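PDB 6NYP: UL144 from Macacine herpesvirus 1, which belongs to the tumour necrosis factor receptor superfamily as a viral relative of HVEM and probably engages the inhibitory lymphocyte receptor BTLA. Local coordinates for residues Q20-V24 with V45-C51; G42-S46 with C67-N72. One frame throughout, in Å; residues are numbered along the deposited sequence.

Contact 1 (Q20-V24 with V45-C51)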
loop_
_atom_site.group_PDB
_atom_site.type_symbol
_atom_site.label_atom_id
_atom_site.label_comp_id
_atom_site.label_asym_id
_atom_site.label_seq_id
_atom_site.Cartn_x
_atom_site.Cartn_y
_atom_site.Cartn_z
ATOM N N GLN F 20 2.746 -0.203 -8.640
ATOM C CA GLN F 20 3.532 0.064 -9.879
ATOM C C GLN F 20 3.012 1.286 -10.650
ATOM O O GLN F 20 3.844 2.162 -10.987
ATOM C CB GLN F 20 3.524 -1.184 -10.761
ATOM C CG GLN F 20 4.379 -2.309 -10.199
ATOM C CD GLN F 20 4.952 -3.164 -11.300
ATOM O OE1 GLN F 20 4.223 -3.693 -12.135
ATOM N NE2 GLN F 20 6.271 -3.268 -11.316
ATOM N N GLY F 21 1.708 1.356 -10.928
ATOM C CA GLY F 21 1.133 2.382 -11.824
ATOM C C GLY F 21 0.823 3.700 -11.135
ATOM O O GLY F 21 0.072 4.487 -11.717
ATOM N N TYR F 22 1.390 3.945 -9.953
ATOM C CA TYR F 22 0.986 5.048 -9.044
ATOM C C TYR F 22 2.198 5.908 -8.671
ATOM O O TYR F 22 3.313 5.363 -8.564
ATOM C CB TYR F 22 0.343 4.471 -7.785
ATOM C CG TYR F 22 -0.955 3.739 -7.999
ATOM C CD1 TYR F 22 -0.985 2.440 -8.477
ATOM C CD2 TYR F 22 -2.160 4.335 -7.659
ATOM C CE1 TYR F 22 -2.178 1.752 -8.629
ATOM C CE2 TYR F 22 -3.364 3.671 -7.832
ATOM C CZ TYR F 22 -3.375 2.375 -8.318
ATOM O OH TYR F 22 -4.565 1.730 -8.486
ATOM N N ARG F 23 1.968 7.214 -8.493
ATOM C CA ARG F 23 2.951 8.197 -7.963
ATOM C C ARG F 23 2.469 8.664 -6.582
ATOM O O ARG F 23 1.224 8.628 -6.339
ATOM C CB ARG F 23 3.084 9.389 -8.917
ATOM C CG ARG F 23 1.998 10.438 -8.720
ATOM C CD ARG F 23 1.450 11.126 -9.947
ATOM N NE ARG F 23 0.468 12.119 -9.529
ATOM C CZ ARG F 23 -0.271 12.874 -10.338
ATOM N NH1 ARG F 23 -0.139 12.780 -11.650
ATOM N NH2 ARG F 23 -1.138 13.733 -9.826
ATOM N N VAL F 24 3.403 9.104 -5.729
ATOM C CA VAL F 24 3.109 9.657 -4.373
ATOM C C VAL F 24 2.435 11.028 -4.537
ATOM O O VAL F 24 3.061 11.934 -5.125
ATOM C CB VAL F 24 4.389 9.757 -3.517
ATOM C CG1 VAL F 24 4.152 10.488 -2.199
ATOM C CG2 VAL F 24 5.020 8.397 -3.270
ATOM N N VAL F 45 5.443 6.221 -14.423
ATOM C CA VAL F 45 5.965 6.734 -13.124
ATOM C C VAL F 45 7.463 6.995 -13.308
ATOM O O VAL F 45 8.220 6.026 -13.475
ATOM C CB VAL F 45 5.690 5.757 -11.966
ATOM C CG1 VAL F 45 6.261 6.275 -10.654
ATOM C CG2 VAL F 45 4.209 5.453 -11.816
ATOM N N SER F 46 7.860 8.269 -13.268
ATOM C CA SER F 46 9.205 8.782 -13.638
ATOM C C SER F 46 10.113 8.856 -12.405
ATOM O O SER F 46 11.128 8.144 -12.372
ATOM C CB SER F 46 9.074 10.115 -14.328
ATOM O OG SER F 46 10.348 10.645 -14.667
ATOM N N GLY F 47 9.754 9.688 -11.425
ATOM C CA GLY F 47 10.347 9.670 -10.076
ATOM C C GLY F 47 9.398 8.993 -9.107
ATOM O O GLY F 47 8.625 8.126 -9.547
ATOM N N LEU F 48 9.439 9.384 -7.834
ATOM C CA LEU F 48 8.421 8.980 -6.826
ATOM C C LEU F 48 7.099 9.686 -7.148
ATOM O O LEU F 48 6.030 9.084 -6.917
ATOM C CB LEU F 48 8.920 9.338 -5.424
ATOM C CG LEU F 48 10.121 8.527 -4.931
ATOM C CD1 LEU F 48 10.758 9.174 -3.709
ATOM C CD2 LEU F 48 9.736 7.084 -4.626
ATOM N N TYR F 49 7.169 10.906 -7.694
ATOM C CA TYR F 49 6.090 11.931 -7.632
ATOM C C TYR F 49 5.570 12.334 -9.027
ATOM O O TYR F 49 4.526 13.024 -9.069
ATOM C CB TYR F 49 6.608 13.181 -6.912
ATOM C CG TYR F 49 7.224 12.961 -5.550
ATOM C CD1 TYR F 49 6.434 12.748 -4.432
ATOM C CD2 TYR F 49 8.599 12.997 -5.371
ATOM C CE1 TYR F 49 6.994 12.541 -3.180
ATOM C CE2 TYR F 49 9.174 12.825 -4.122
ATOM C CZ TYR F 49 8.369 12.583 -3.023
ATOM O OH TYR F 49 8.933 12.386 -1.794
ATOM N N GLN F 50 6.255 11.973 -10.122
ATOM C CA GLN F 50 5.950 12.483 -11.492
ATOM C C GLN F 50 5.429 11.350 -12.392
ATOM O O GLN F 50 6.019 10.260 -12.364
ATOM C CB GLN F 50 7.195 13.123 -12.123
ATOM C CG GLN F 50 7.265 14.649 -12.033
ATOM C CD GLN F 50 7.890 15.179 -10.763
ATOM O OE1 GLN F 50 8.733 14.546 -10.125
ATOM N NE2 GLN F 50 7.487 16.381 -10.398
ATOM N N CYS F 51 4.379 11.621 -13.172
ATOM C CA CYS F 51 3.998 10.851 -14.391
ATOM C C CYS F 51 4.563 11.567 -15.625
ATOM O O CYS F 51 4.125 12.707 -15.890
ATOM C CB CYS F 51 2.486 10.732 -14.567
ATOM S SG CYS F 51 1.606 10.084 -13.124
#

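Contact 2 (G42-S46 with C67-N72)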
loop_
_atom_site.group_PDB
_atom_site.type_symbol
_atom_site.label_atom_id
_atom_site.label_comp_id
_atom_site.label_asym_id
_atom_site.label_seq_id
_atom_site.Cartn_x
_atom_site.Cartn_y
_atom_site.Cartn_z
ATOM N N GLY F 42 -0.741 6.173 -21.146
ATOM C CA GLY F 42 0.177 6.925 -22.023
ATOM C C GLY F 42 1.239 7.675 -21.235
ATOM O O GLY F 42 1.972 8.491 -21.854
ATOM N N THR F 43 1.307 7.441 -19.918
ATOM C CA THR F 43 2.316 8.018 -18.989
ATOM C C THR F 43 2.964 6.881 -18.194
ATOM O O THR F 43 2.351 5.803 -18.090
ATOM C CB THR F 43 1.695 9.060 -18.050
ATOM O OG1 THR F 43 0.976 8.390 -17.007
ATOM C CG2 THR F 43 0.795 10.031 -18.784
ATOM N N TYR F 44 4.165 7.124 -17.667
ATOM C CA TYR F 44 4.903 6.179 -16.791
ATOM C C TYR F 44 5.393 6.930 -15.549
ATOM O O TYR F 44 5.716 8.129 -15.636
ATOM C CB TYR F 44 6.046 5.514 -17.561
ATOM C CG TYR F 44 7.218 6.413 -17.876
ATOM C CD1 TYR F 44 7.265 7.155 -19.048
ATOM C CD2 TYR F 44 8.295 6.508 -17.005
ATOM C CE1 TYR F 44 8.342 7.981 -19.337
ATOM C CE2 TYR F 44 9.378 7.329 -17.279
ATOM C CZ TYR F 44 9.396 8.079 -18.443
ATOM O OH TYR F 44 10.466 8.881 -18.725
ATOM N N VAL F 45 5.443 6.221 -14.423
ATOM C CA VAL F 45 5.965 6.734 -13.124
ATOM C C VAL F 45 7.463 6.995 -13.308
ATOM O O VAL F 45 8.220 6.026 -13.475
ATOM C CB VAL F 45 5.690 5.757 -11.966
ATOM C CG1 VAL F 45 6.261 6.275 -10.654
ATOM C CG2 VAL F 45 4.209 5.453 -11.816
ATOM N N SER F 46 7.860 8.269 -13.268
ATOM C CA SER F 46 9.205 8.782 -13.638
ATOM C C SER F 46 10.113 8.856 -12.405
ATOM O O SER F 46 11.128 8.144 -12.372
ATOM C CB SER F 46 9.074 10.115 -14.328
ATOM O OG SER F 46 10.348 10.645 -14.667
ATOM N N CYS F 67 6.191 0.998 -23.719
ATOM C CA CYS F 67 6.055 1.809 -22.481
ATOM C C CYS F 67 5.245 1.021 -21.450
ATOM O O CYS F 67 4.089 0.684 -21.747
ATOM C CB CYS F 67 5.381 3.154 -22.724
ATOM S SG CYS F 67 5.768 4.366 -21.430
ATOM N N THR F 68 5.849 0.725 -20.295
ATOM C CA THR F 68 5.176 0.149 -19.102
ATOM C C THR F 68 4.782 1.303 -18.176
ATOM O O THR F 68 5.095 2.461 -18.492
ATOM C CB THR F 68 6.072 -0.865 -18.378
ATOM O OG1 THR F 68 7.060 -0.133 -17.653
ATOM C CG2 THR F 68 6.742 -1.856 -19.307
ATOM N N SER F 69 4.139 0.986 -17.057
ATOM C CA SER F 69 3.717 1.958 -16.019
ATOM C C SER F 69 4.934 2.449 -15.224
ATOM O O SER F 69 4.778 3.453 -14.502
ATOM C CB SER F 69 2.667 1.356 -15.117
ATOM O OG SER F 69 3.160 0.191 -14.463
ATOM N N THR F 70 6.096 1.789 -15.336
ATOM C CA THR F 70 7.319 2.122 -14.554
ATOM C C THR F 70 8.462 2.615 -15.451
ATOM O O THR F 70 9.323 3.337 -14.916
ATOM C CB THR F 70 7.804 0.925 -13.726
ATOM O OG1 THR F 70 8.380 -0.008 -14.638
ATOM C CG2 THR F 70 6.705 0.276 -12.911
ATOM N N GLN F 71 8.510 2.219 -16.727
ATOM C CA GLN F 71 9.661 2.517 -17.629
ATOM C C GLN F 71 9.171 3.074 -18.974
ATOM O O GLN F 71 8.078 2.668 -19.438
ATOM C CB GLN F 71 10.570 1.297 -17.816
ATOM C CG GLN F 71 9.889 -0.052 -17.618
ATOM C CD GLN F 71 10.861 -1.200 -17.485
ATOM O OE1 GLN F 71 12.029 -1.025 -17.136
ATOM N NE2 GLN F 71 10.371 -2.399 -17.759
ATOM N N ASN F 72 9.972 3.977 -19.559
ATOM C CA ASN F 72 9.732 4.648 -20.866
ATOM C C ASN F 72 9.895 3.617 -21.993
ATOM O O ASN F 72 10.462 2.538 -21.718
ATOM C CB ASN F 72 10.698 5.823 -21.061
ATOM C CG ASN F 72 10.293 6.771 -22.171
ATOM O OD1 ASN F 72 9.187 6.682 -22.706
ATOM N ND2 ASN F 72 11.191 7.672 -22.535
#

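Contact 1 (Q20-V24 with V45-C51)
R23 and V24 meet the turn at L48 and Y49 through one conventional backbone bond. V24 N donates to L48 O over 2.9 Å, almost straight at 168°. L48 O also receives a longer CA-H contact from R23, at 3.4 Å from its CA. The apolar pair is V24 and Y49, which run side by side in the same direction, V24 CG1 lying 3.6 Å from Y49 CE1, while V24 O comes to the edge of the ring. Farther back along the segment, the methyl V45 CG2, anti to its own carbonyl carbon, lies 3.4 Å from both Q20 O and Y22 O. The third element is the long R23 chain, bent at chi2 (-142°), which passes beside Y49 O and brings NH1 3.5 Å from C51 SG; the sulfur sits at the guanidinium edge, near its plane. The CB of Y22 points away from 45-51, and its side chain packs on the chain of another protein. With a single hydrogen bond and no salt bridge, the contact depends largely on van der Waals packing against a turn of the TNFR-type cysteine-rich region, fixed at C51 by its disulfide to C39.

Contact 2 (G42-S46 with C67-N72)
The ring of Y44 packs against the backbone around N72, and this is the dense part of the contact. N72 N stands 3.9 Å above the ring plane, over its centre, and N72 CB makes a CH-pi contact 4.0 Å from the centroid of the Y44 ring. The amide of N72 lies nearly parallel to the ring, the planes being 14° apart, and its OD1 is hydrogen-bonded to T55 OG1. The ring is placed there by chi1 of Y44 (72°), which sets CG between the backbone N and the carbonyl carbon. C67 SG approaches the same ring obliquely, 4.0 Å from Y44 CD1, in a sulfur-aromatic contact. T68 O comes 3.3 Å from Y44 CB, and V45 N donates to S69 O across 2.8 Å, nearly straight (170°). The looser side is that of the side chains of T68, S69, T70 and Q71, which start away from 42-46 and leave mainly backbone to meet it. Both segments belong to the TNFR-type cysteine-rich region, whose small hairpins and loops are tied by disulfides: the loop between strands 62-65 and 74-76 lies against strand 43-45, which pairs antiparallel with strand 51-53, and C54-C67 links that loop to the end of the same hairpin.

In the fold
From the N terminus, the chain enters strand 22-26, turns back through its antiparallel partner 34-38, and reaches strand 43-45, after which the turn up to C51 returns to 20-24 and closes contact 1. Strand 51-53 then leads out through 62-65, and the loop 67-72 comes back to 42-46 to close contact 2. The two closures follow one another, overlapping at V45 and S46, and neither encloses the other. The shared strand end is therefore held by partners both earlier and later in sequence. Those partners also meet directly: G21 packs on S69 and Q20 on T70. The two contacts thus join both two-stranded sheets and the 67-72 loop in the middle of this helix-free, disulfide-linked chain.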